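Local coordinates for Lin1944 protein (Listeria innocua, PDB 3D7L) that is of unknown function but probably acts as an oxidoreductase of the short-chain dehydrogenase/reductase (SDR) family, at residues D47-K50 against K51-Q55; E80-A83 against V84-S87; K166-P169 against F170-F174. One frame throughout, in Å; residues are numbered along the deposited sequence.

Interaction 1 (D47-K50 against K51-Q55); sequences DSIK and KMYEQ
Asp47 O accepts the amide of Lys51 at 2.9 Å, the first of four consecutive alpha-helical bonds that carry 47-50 into 51-55. Ser48 to Met52, Ile49 to Tyr53 and Lys50 to Glu54 repeat the step. The spacing sets Ile49, Met52 and Tyr53 on one buried side. Ile49 has its CG2 methyl anti to the backbone N (chi1 -68° for CG1), which puts that branch on the Tyr53 side of the helix. Its CG2 meets the Tyr53 ring obliquely, 3.5 Å from Tyr53 CE2, and the two side chains run side by side. Met52, built as selenomethionine, curls back at its last torsion (65°) so that CE lies over the centre of the same ring, 3.4 Å above its plane, a CH-pi contact. A flexible thioether and a branched aliphatic group thus crowd the ring from one side, and the tyrosine OH reaches beyond them to bond Leu96 O. Glu54 lies along the outer side, its CG 3.3 Å from Lys50 O, where long polar chains suit the surface. Ile49 also packs on Leu96 and Leu99 of helix 79-100, and Met52 and Tyr53 on Leu7 of strand 5-9. Such an amphipathic helix, laid against the parallel sheet as the beta-alpha-beta crossover from strand 39-40 to strand 59-64, is characteristic of the Rossmann fold.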
ATOM      1  N   ASP D  47      11.170   1.862 -18.530  1.00 32.15           N
ATOM      2  CA  ASP D  47      11.365   1.755 -19.980  1.00 31.82           C
ATOM      3  C   ASP D  47      11.118   0.344 -20.490  1.00 31.18           C
ATOM      4  O   ASP D  47      10.550   0.176 -21.556  1.00 30.79           O
ATOM      5  CB  ASP D  47      12.734   2.255 -20.415  1.00 32.81           C
ATOM      6  CG  ASP D  47      12.898   3.733 -20.173  1.00 35.98           C
ATOM      7  OD1 ASP D  47      12.602   4.525 -21.095  1.00 40.07           O
ATOM      8  OD2 ASP D  47      13.276   4.098 -19.041  1.00 40.82           O
ATOM      9  N   SER D  48      11.522  -0.655 -19.711  1.00 30.27           N
ATOM     10  CA  SER D  48      11.248  -2.052 -20.010  1.00 30.54           C
ATOM     11  C   SER D  48       9.730  -2.352 -20.100  1.00 30.60           C
ATOM     12  O   SER D  48       9.272  -3.059 -21.000  1.00 30.39           O
ATOM     13  CB  SER D  48      11.917  -2.937 -18.950  1.00 30.75           C
ATOM     14  OG  SER D  48      11.540  -4.291 -19.089  1.00 31.18           O
ATOM     15  N   ILE D  49       8.939  -1.816 -19.173  1.00 30.42           N
ATOM     16  CA  ILE D  49       7.487  -1.998 -19.272  1.00 29.57           C
ATOM     17  C   ILE D  49       6.951  -1.349 -20.556  1.00 29.81           C
ATOM     18  O   ILE D  49       6.123  -1.934 -21.272  1.00 29.33           O
ATOM     19  CB  ILE D  49       6.732  -1.445 -18.027  1.00 29.13           C
ATOM     20  CG1 ILE D  49       7.039  -2.284 -16.779  1.00 27.61           C
ATOM     21  CG2 ILE D  49       5.238  -1.415 -18.273  1.00 27.43           C
ATOM     22  CD1 ILE D  49       6.891  -1.525 -15.506  1.00 26.90           C
ATOM     23  N   LYS D  50       7.402  -0.134 -20.830  1.00 29.81           N
ATOM     24  CA  LYS D  50       6.947   0.572 -22.028  1.00 30.39           C
ATOM     25  C   LYS D  50       7.301  -0.193 -23.288  1.00 30.31           C
ATOM     26  O   LYS D  50       6.461  -0.291 -24.198  1.00 29.66           O
ATOM     27  CB  LYS D  50       7.499   1.987 -22.093  1.00 30.05           C
ATOM     28  CG  LYS D  50       7.290   2.715 -20.804  1.00 31.63           C
ATOM     29  CD  LYS D  50       6.943   4.147 -21.017  1.00 37.39           C
ATOM     30  CE  LYS D  50       8.164   5.031 -21.012  1.00 37.44           C
ATOM     31  NZ  LYS D  50       7.893   6.206 -20.107  1.00 39.99           N
ATOM     32  N   LYS D  51       8.516  -0.746 -23.336  1.00 30.40           N
ATOM     33  CA  LYS D  51       8.922  -1.560 -24.490  1.00 31.65           C
ATOM     34  C   LYS D  51       8.013  -2.779 -24.654  1.00 30.89           C
ATOM     35  O   LYS D  51       7.580  -3.093 -25.768  1.00 30.70           O
ATOM     36  CB  LYS D  51      10.377  -2.021 -24.372  1.00 32.13           C
ATOM     37  CG  LYS D  51      11.246  -1.684 -25.574  1.00 36.12           C
ATOM     38  CD  LYS D  51      10.942  -2.531 -26.813  1.00 39.49           C
ATOM     39  CE  LYS D  51      11.565  -1.891 -28.060  1.00 42.98           C
ATOM     40  NZ  LYS D  51      13.074  -2.041 -28.178  1.00 45.35           N
HETATM   41  N   MSE D  52       7.727  -3.461 -23.545  1.00 30.38           N
HETATM   42  CA  MSE D  52       6.821  -4.604 -23.580  1.00 30.66           C
HETATM   43  C   MSE D  52       5.496  -4.227 -24.232  1.00 29.15           C
HETATM   44  O   MSE D  52       5.044  -4.907 -25.145  1.00 28.45           O
HETATM   45  CB  MSE D  52       6.603  -5.207 -22.191  1.00 30.55           C
HETATM   46  CG  MSE D  52       5.568  -6.352 -22.195  1.00 30.76           C
HETATM   47 SE   MSE D  52       4.853  -6.771 -20.475  0.65 34.87          SE
HETATM   48  CE  MSE D  52       3.922  -5.130 -20.080  1.00 30.65           C
ATOM     49  N   TYR D  53       4.899  -3.128 -23.784  1.00 28.88           N
ATOM     50  CA  TYR D  53       3.603  -2.692 -24.312  1.00 28.94           C
ATOM     51  C   TYR D  53       3.625  -2.263 -25.796  1.00 29.17           C
ATOM     52  O   TYR D  53       2.625  -2.456 -26.505  1.00 29.01           O
ATOM     53  CB  TYR D  53       2.996  -1.584 -23.433  1.00 28.64           C
ATOM     54  CG  TYR D  53       2.359  -2.071 -22.142  1.00 29.29           C
ATOM     55  CD1 TYR D  53       1.453  -3.152 -22.135  1.00 28.67           C
ATOM     56  CD2 TYR D  53       2.645  -1.441 -20.921  1.00 28.19           C
ATOM     57  CE1 TYR D  53       0.866  -3.592 -20.933  1.00 28.22           C
ATOM     58  CE2 TYR D  53       2.066  -1.877 -19.730  1.00 26.77           C
ATOM     59  CZ  TYR D  53       1.174  -2.943 -19.742  1.00 27.50           C
ATOM     60  OH  TYR D  53       0.607  -3.349 -18.542  1.00 28.53           O
ATOM     61  N   GLU D  54       4.741  -1.685 -26.257  1.00 29.26           N
ATOM     62  CA  GLU D  54       4.940  -1.404 -27.694  1.00 31.68           C
ATOM     63  C   GLU D  54       4.987  -2.707 -28.490  1.00 31.19           C
ATOM     64  O   GLU D  54       4.340  -2.828 -29.534  1.00 30.77           O
ATOM     65  CB  GLU D  54       6.249  -0.650 -27.968  1.00 31.61           C
ATOM     66  CG  GLU D  54       6.390   0.731 -27.340  1.00 34.66           C
ATOM     67  CD  GLU D  54       7.828   1.290 -27.466  1.00 35.49           C
ATOM     68  OE1 GLU D  54       8.330   1.949 -26.506  1.00 40.50           O
ATOM     69  OE2 GLU D  54       8.464   1.048 -28.519  1.00 40.29           O
ATOM     70  N   GLN D  55       5.758  -3.674 -27.990  1.00 30.95           N
ATOM     71  CA  GLN D  55       5.822  -4.987 -28.604  1.00 32.12           C
ATOM     72  C   GLN D  55       4.436  -5.638 -28.699  1.00 31.59           C
ATOM     73  O   GLN D  55       4.053  -6.100 -29.759  1.00 30.22           O
ATOM     74  CB  GLN D  55       6.830  -5.898 -27.877  1.00 32.14           C
ATOM     75  CG  GLN D  55       8.311  -5.650 -28.278  1.00 35.18           C
ATOM     76  CD  GLN D  55       9.354  -6.467 -27.457  1.00 35.70           C
ATOM     77  OE1 GLN D  55      10.359  -6.935 -28.009  1.00 40.28           O
ATOM     78  NE2 GLN D  55       9.125  -6.611 -26.150  1.00 40.02           N
TER

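Interaction 2 (E80-A83 against V84-S87); sequences EKNA and VTIS
Ile86 packs back against Asn82 one turn earlier, and this is the close-fitting side of the contact. Ile86 N bonds Asn82 O at 3.1 Å, while Ile86 CG1 rests 3.4 Å from the same oxygen. With CG1 beside its own backbone N (chi1 -68°), the chain is directed back along the helix, bringing CD1 within 4.1 Å of Asn82 OD1; the two side chains cross obliquely. Thr85 flanks them, its CB 3.4 Å from Asn82 O. It is buried against Met130 and Ala131 of helix 126-142, and OG1 is satisfied by Ser127 OG and Thr70 N, a double role that suits a small hydroxyl on a packed helix. Ile86 also meets Ile86 of the second subunit, so a branched apolar residue is well placed there.

The other side is looser. Glu80, Lys81, Ala83 and Val84 are exposed. Val84 N reaches Lys81 O only through a weak i to i+3 bond at 3.3 Å, and Lys81 O also receives Thr70 OG1. Val84 covers this stretch with CG2, 3.7 Å from Lys81 O. One turn on, Ser87 N bonds Ala83 O at 3.0 Å, and Ser87 OG turns back onto Val84 O, a serine supplementing the helix's own bonding. The chemistry therefore implies uneven helical bonding, regular from Asn82 to Ile86 but interrupted between Lys81 O and Thr85 N, 4.0 Å apart; the hydroxyls of Thr70 and Ser87, each bonded to a main-chain carbonyl, probably help to compensate.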
ATOM      1  N   GLU D  80      16.352  -0.222   2.734  1.00 26.91           N
ATOM      2  CA  GLU D  80      16.906  -0.801   1.509  1.00 28.08           C
ATOM      3  C   GLU D  80      16.183  -2.077   1.125  1.00 27.66           C
ATOM      4  O   GLU D  80      15.812  -2.249  -0.028  1.00 28.06           O
ATOM      5  CB  GLU D  80      18.412  -1.087   1.647  1.00 28.09           C
ATOM      6  CG  GLU D  80      19.297   0.154   1.687  1.00 31.86           C
ATOM      7  CD  GLU D  80      19.393   0.804   3.081  1.00 36.51           C
ATOM      8  OE1 GLU D  80      18.632   0.406   4.000  1.00 37.96           O
ATOM      9  OE2 GLU D  80      20.239   1.712   3.250  1.00 37.24           O
ATOM     10  N   LYS D  81      15.955  -2.952   2.104  1.00 27.65           N
ATOM     11  CA  LYS D  81      15.241  -4.216   1.874  1.00 27.72           C
ATOM     12  C   LYS D  81      13.807  -3.979   1.452  1.00 27.81           C
ATOM     13  O   LYS D  81      13.281  -4.646   0.565  1.00 28.03           O
ATOM     14  CB  LYS D  81      15.292  -5.119   3.114  1.00 27.49           C
ATOM     15  CG  LYS D  81      16.614  -5.820   3.261  1.00 26.99           C
ATOM     16  CD  LYS D  81      16.707  -6.609   4.542  1.00 26.89           C
ATOM     17  CE  LYS D  81      18.177  -6.803   4.859  1.00 29.85           C
ATOM     18  NZ  LYS D  81      18.399  -7.312   6.225  1.00 31.60           N
ATOM     19  N   ASN D  82      13.191  -2.988   2.074  1.00 27.62           N
ATOM     20  CA  ASN D  82      11.794  -2.672   1.824  1.00 27.09           C
ATOM     21  C   ASN D  82      11.589  -2.017   0.440  1.00 26.67           C
ATOM     22  O   ASN D  82      10.517  -2.144  -0.172  1.00 27.06           O
ATOM     23  CB  ASN D  82      11.281  -1.788   2.965  1.00 26.31           C
ATOM     24  CG  ASN D  82       9.772  -1.757   3.057  1.00 27.74           C
ATOM     25  OD1 ASN D  82       9.179  -0.680   3.088  1.00 31.02           O
ATOM     26  ND2 ASN D  82       9.144  -2.922   3.135  1.00 24.92           N
ATOM     27  N   ALA D  83      12.622  -1.326  -0.030  1.00 26.78           N
ATOM     28  CA  ALA D  83      12.670  -0.692  -1.348  1.00 26.44           C
ATOM     29  C   ALA D  83      12.537  -1.677  -2.489  1.00 26.39           C
ATOM     30  O   ALA D  83      12.063  -1.325  -3.580  1.00 26.83           O
ATOM     31  CB  ALA D  83      13.990   0.098  -1.501  1.00 26.72           C
ATOM     32  N   VAL D  84      12.960  -2.908  -2.249  1.00 26.39           N
ATOM     33  CA  VAL D  84      12.835  -3.975  -3.247  1.00 27.71           C
ATOM     34  C   VAL D  84      11.348  -4.301  -3.470  1.00 27.79           C
ATOM     35  O   VAL D  84      10.857  -4.288  -4.603  1.00 28.46           O
ATOM     36  CB  VAL D  84      13.677  -5.245  -2.846  1.00 27.58           C
ATOM     37  CG1 VAL D  84      13.577  -6.304  -3.910  1.00 26.99           C
ATOM     38  CG2 VAL D  84      15.155  -4.871  -2.607  1.00 26.40           C
ATOM     39  N   THR D  85      10.621  -4.552  -2.383  1.00 28.01           N
ATOM     40  CA  THR D  85       9.158  -4.724  -2.469  1.00 28.06           C
ATOM     41  C   THR D  85       8.521  -3.555  -3.225  1.00 28.47           C
ATOM     42  O   THR D  85       7.717  -3.753  -4.156  1.00 28.19           O
ATOM     43  CB  THR D  85       8.542  -4.768  -1.084  1.00 27.19           C
ATOM     44  OG1 THR D  85       9.245  -5.732  -0.318  1.00 26.45           O
ATOM     45  CG2 THR D  85       7.027  -5.147  -1.156  1.00 26.45           C
ATOM     46  N   ILE D  86       8.894  -2.345  -2.807  1.00 28.45           N
ATOM     47  CA  ILE D  86       8.358  -1.115  -3.381  1.00 29.06           C
ATOM     48  C   ILE D  86       8.524  -1.052  -4.892  1.00 29.45           C
ATOM     49  O   ILE D  86       7.596  -0.618  -5.586  1.00 29.76           O
ATOM     50  CB  ILE D  86       8.909   0.146  -2.687  1.00 29.05           C
ATOM     51  CG1 ILE D  86       8.359   0.223  -1.246  1.00 29.37           C
ATOM     52  CG2 ILE D  86       8.521   1.403  -3.463  1.00 28.59           C
ATOM     53  CD1 ILE D  86       8.889   1.383  -0.421  1.00 29.37           C
ATOM     54  N   SER D  87       9.662  -1.525  -5.410  1.00 29.54           N
ATOM     55  CA  SER D  87       9.883  -1.478  -6.863  1.00 30.98           C
ATOM     56  C   SER D  87       9.202  -2.607  -7.623  1.00 30.67           C
ATOM     57  O   SER D  87       8.989  -2.488  -8.828  1.00 31.02           O
ATOM     58  CB  SER D  87      11.387  -1.408  -7.225  1.00 30.94           C
ATOM     59  OG  SER D  87      11.990  -2.680  -7.062  1.00 33.75           O
TER

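Interaction 3 (K166-P169 against F170-F174); sequences KLEP and FFEGF
Phe170 N bonds Leu167 O at 3.1 Å and Phe171 N bonds Glu168 O at 3.0 Å, two i to i+3 bonds of 3-10 kind. Both amides approach from well above the carbonyl planes, so neither sits on a lone pair, consistent with the tighter winding of a 3-10 turn. Pro169 suits the segment because it has no amide hydrogen to place and its ring holds phi near the value this turn needs.

The aromatic rings meet both apolar groups and carbonyl oxygens. Pro169 CB stands over one face of the Phe170 ring, offset toward the rim, while Leu167 O and Lys166 O lie at that ring's edge; Phe71 meets it edge-to-face. Phe171, with CG beside the backbone N (chi1 -77°), sets its CD1 edge 3.4 Å from Leu167 O and 4.1 Å from Leu167 CB. Its far edge carries CD2 over the centre of the Phe174 ring, 3.5 Å above the plane.

That ring pair sits across a type II beta turn from Phe171 to Phe174, closed by Phe174 N on Phe171 O. Gly173 takes the third position with a positive phi of 83°, where a CB would be jammed against the preceding carbonyl. The segment follows strand 151-157, and in SDR enzymes the region after this strand often helps to cover the substrate site.

A water bridges Pro169 and Glu172: it gives one hydrogen to Pro169 O and another to Glu172 OE1, at 2.7 Å, and accepts Glu172 N. Separately, Glu168 and Glu172 cross at about a right angle, OE1 of Glu168 standing 4.9 Å from OE2 of Glu172, where like charges probably repel mildly.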
ATOM      1  N   LYS D 166       6.958 -26.057   0.657  1.00 34.73           N
ATOM      2  CA  LYS D 166       7.968 -25.088   1.086  1.00 34.87           C
ATOM      3  C   LYS D 166       7.461 -24.031   2.062  1.00 33.31           C
ATOM      4  O   LYS D 166       8.201 -23.603   2.937  1.00 33.25           O
ATOM      5  CB  LYS D 166       8.755 -24.463  -0.086  1.00 35.13           C
ATOM      6  CG  LYS D 166       7.948 -23.698  -1.149  1.00 37.37           C
ATOM      7  CD  LYS D 166       8.765 -22.516  -1.763  1.00 37.21           C
ATOM      8  CE  LYS D 166       8.980 -21.357  -0.725  1.00 40.32           C
ATOM      9  NZ  LYS D 166      10.076 -20.338  -1.005  1.00 39.76           N
ATOM     10  N   LEU D 167       6.201 -23.629   1.935  1.00 31.62           N
ATOM     11  CA  LEU D 167       5.715 -22.496   2.708  1.00 30.39           C
ATOM     12  C   LEU D 167       5.115 -22.858   4.071  1.00 29.18           C
ATOM     13  O   LEU D 167       4.880 -21.977   4.870  1.00 27.79           O
ATOM     14  CB  LEU D 167       4.727 -21.661   1.888  1.00 30.88           C
ATOM     15  CG  LEU D 167       5.267 -20.918   0.658  1.00 31.12           C
ATOM     16  CD1 LEU D 167       4.129 -20.284  -0.087  1.00 31.38           C
ATOM     17  CD2 LEU D 167       6.282 -19.845   1.064  1.00 32.11           C
ATOM     18  N   GLU D 168       4.877 -24.140   4.344  1.00 28.35           N
ATOM     19  CA  GLU D 168       4.268 -24.506   5.643  1.00 28.13           C
ATOM     20  C   GLU D 168       4.930 -23.967   6.941  1.00 26.66           C
ATOM     21  O   GLU D 168       4.222 -23.521   7.838  1.00 26.38           O
ATOM     22  CB  GLU D 168       3.990 -26.001   5.789  1.00 27.59           C
ATOM     23  CG  GLU D 168       2.919 -26.190   6.841  1.00 31.08           C
ATOM     24  CD  GLU D 168       3.231 -27.250   7.833  1.00 37.34           C
ATOM     25  OE1 GLU D 168       3.775 -26.885   8.913  1.00 40.08           O
ATOM     26  OE2 GLU D 168       2.937 -28.437   7.535  1.00 37.25           O
ATOM     27  N   PRO D 169       6.269 -24.024   7.055  1.00 26.41           N
ATOM     28  CA  PRO D 169       6.927 -23.490   8.270  1.00 26.00           C
ATOM     29  C   PRO D 169       6.588 -22.023   8.581  1.00 25.27           C
ATOM     30  O   PRO D 169       6.692 -21.595   9.734  1.00 24.30           O
ATOM     31  CB  PRO D 169       8.417 -23.617   7.941  1.00 25.89           C
ATOM     32  CG  PRO D 169       8.482 -24.794   7.019  1.00 27.22           C
ATOM     33  CD  PRO D 169       7.264 -24.614   6.128  1.00 26.95           C
ATOM     34  N   PHE D 170       6.186 -21.277   7.557  1.00 25.01           N
ATOM     35  CA  PHE D 170       5.880 -19.845   7.691  1.00 26.00           C
ATOM     36  C   PHE D 170       4.400 -19.557   7.878  1.00 26.29           C
ATOM     37  O   PHE D 170       4.040 -18.423   8.211  1.00 27.52           O
ATOM     38  CB  PHE D 170       6.429 -19.059   6.471  1.00 26.21           C
ATOM     39  CG  PHE D 170       7.898 -19.218   6.296  1.00 26.88           C
ATOM     40  CD1 PHE D 170       8.780 -18.526   7.116  1.00 27.61           C
ATOM     41  CD2 PHE D 170       8.403 -20.144   5.370  1.00 29.89           C
ATOM     42  CE1 PHE D 170      10.159 -18.701   6.985  1.00 30.33           C
ATOM     43  CE2 PHE D 170       9.779 -20.339   5.232  1.00 30.21           C
ATOM     44  CZ  PHE D 170      10.660 -19.617   6.049  1.00 29.93           C
ATOM     45  N   PHE D 171       3.557 -20.570   7.646  1.00 25.59           N
ATOM     46  CA  PHE D 171       2.103 -20.409   7.634  1.00 24.94           C
ATOM     47  C   PHE D 171       1.468 -21.498   8.504  1.00 24.79           C
ATOM     48  O   PHE D 171       0.457 -22.100   8.137  1.00 23.28           O
ATOM     49  CB  PHE D 171       1.578 -20.535   6.209  1.00 25.12           C
ATOM     50  CG  PHE D 171       1.802 -19.313   5.359  1.00 24.65           C
ATOM     51  CD1 PHE D 171       2.930 -19.197   4.584  1.00 26.04           C
ATOM     52  CD2 PHE D 171       0.845 -18.304   5.310  1.00 25.57           C
ATOM     53  CE1 PHE D 171       3.123 -18.056   3.775  1.00 27.04           C
ATOM     54  CE2 PHE D 171       1.016 -17.163   4.528  1.00 26.19           C
ATOM     55  CZ  PHE D 171       2.161 -17.046   3.747  1.00 26.96           C
ATOM     56  N   GLU D 172       2.086 -21.777   9.645  1.00 24.19           N
ATOM     57  CA  GLU D 172       1.627 -22.898  10.476  1.00 24.85           C
ATOM     58  C   GLU D 172       0.156 -22.712  10.899  1.00 24.92           C
ATOM     59  O   GLU D 172      -0.249 -21.631  11.328  1.00 24.39           O
ATOM     60  CB  GLU D 172       2.538 -23.076  11.693  1.00 25.13           C
ATOM     61  CG  GLU D 172       3.917 -23.582  11.327  1.00 24.91           C
ATOM     62  CD  GLU D 172       4.880 -23.494  12.477  1.00 28.00           C
ATOM     63  OE1 GLU D 172       5.189 -22.368  12.917  1.00 28.42           O
ATOM     64  OE2 GLU D 172       5.337 -24.553  12.944  1.00 29.77           O
ATOM     65  N   GLY D 173      -0.650 -23.754  10.736  1.00 25.21           N
ATOM     66  CA  GLY D 173      -2.072 -23.634  11.088  1.00 25.63           C
ATOM     67  C   GLY D 173      -2.955 -23.007  10.013  1.00 25.64           C
ATOM     68  O   GLY D 173      -4.171 -22.912  10.182  1.00 26.58           O
ATOM     69  N   PHE D 174      -2.357 -22.573   8.914  1.00 25.28           N
ATOM     70  CA  PHE D 174      -3.130 -22.079   7.772  1.00 25.17           C
ATOM     71  C   PHE D 174      -3.686 -23.316   7.036  1.00 26.30           C
ATOM     72  O   PHE D 174      -3.235 -24.461   7.263  1.00 26.31           O
ATOM     73  CB  PHE D 174      -2.255 -21.226   6.819  1.00 24.15           C
ATOM     74  CG  PHE D 174      -2.123 -19.748   7.207  1.00 25.02           C
ATOM     75  CD1 PHE D 174      -2.639 -18.745   6.368  1.00 24.25           C
ATOM     76  CD2 PHE D 174      -1.451 -19.357   8.386  1.00 20.78           C
ATOM     77  CE1 PHE D 174      -2.484 -17.373   6.682  1.00 24.09           C
ATOM     78  CE2 PHE D 174      -1.279 -17.986   8.713  1.00 22.20           C
ATOM     79  CZ  PHE D 174      -1.803 -16.991   7.872  1.00 23.01           C
TER
HETATM   80  O   HOH W   1       4.342 -20.461  11.221  1.00 36.90           O

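How the interactions relate
The three contacts follow one another along the chain, all within one Rossmann-type domain. Interactions 1 and 2 lie on neighbouring helices, 46-56 and 79-100, which pack together further along; the contacts come within about 7 Å at their nearest atoms, although their centres are about 22 Å apart. Interaction 3 spans the end of the short helix 164-167 and the loop after it, on the other side of the chain's centre from interaction 1: their centres are about 37 Å apart. From interaction 2 it is about 24 Å away, centre to centre. Helix 79-100 reaches the second subunit at interaction 2, with Ile86 on its Ile86 and Glu80 on its Ile46, while interaction 3 leads toward helix 179-191.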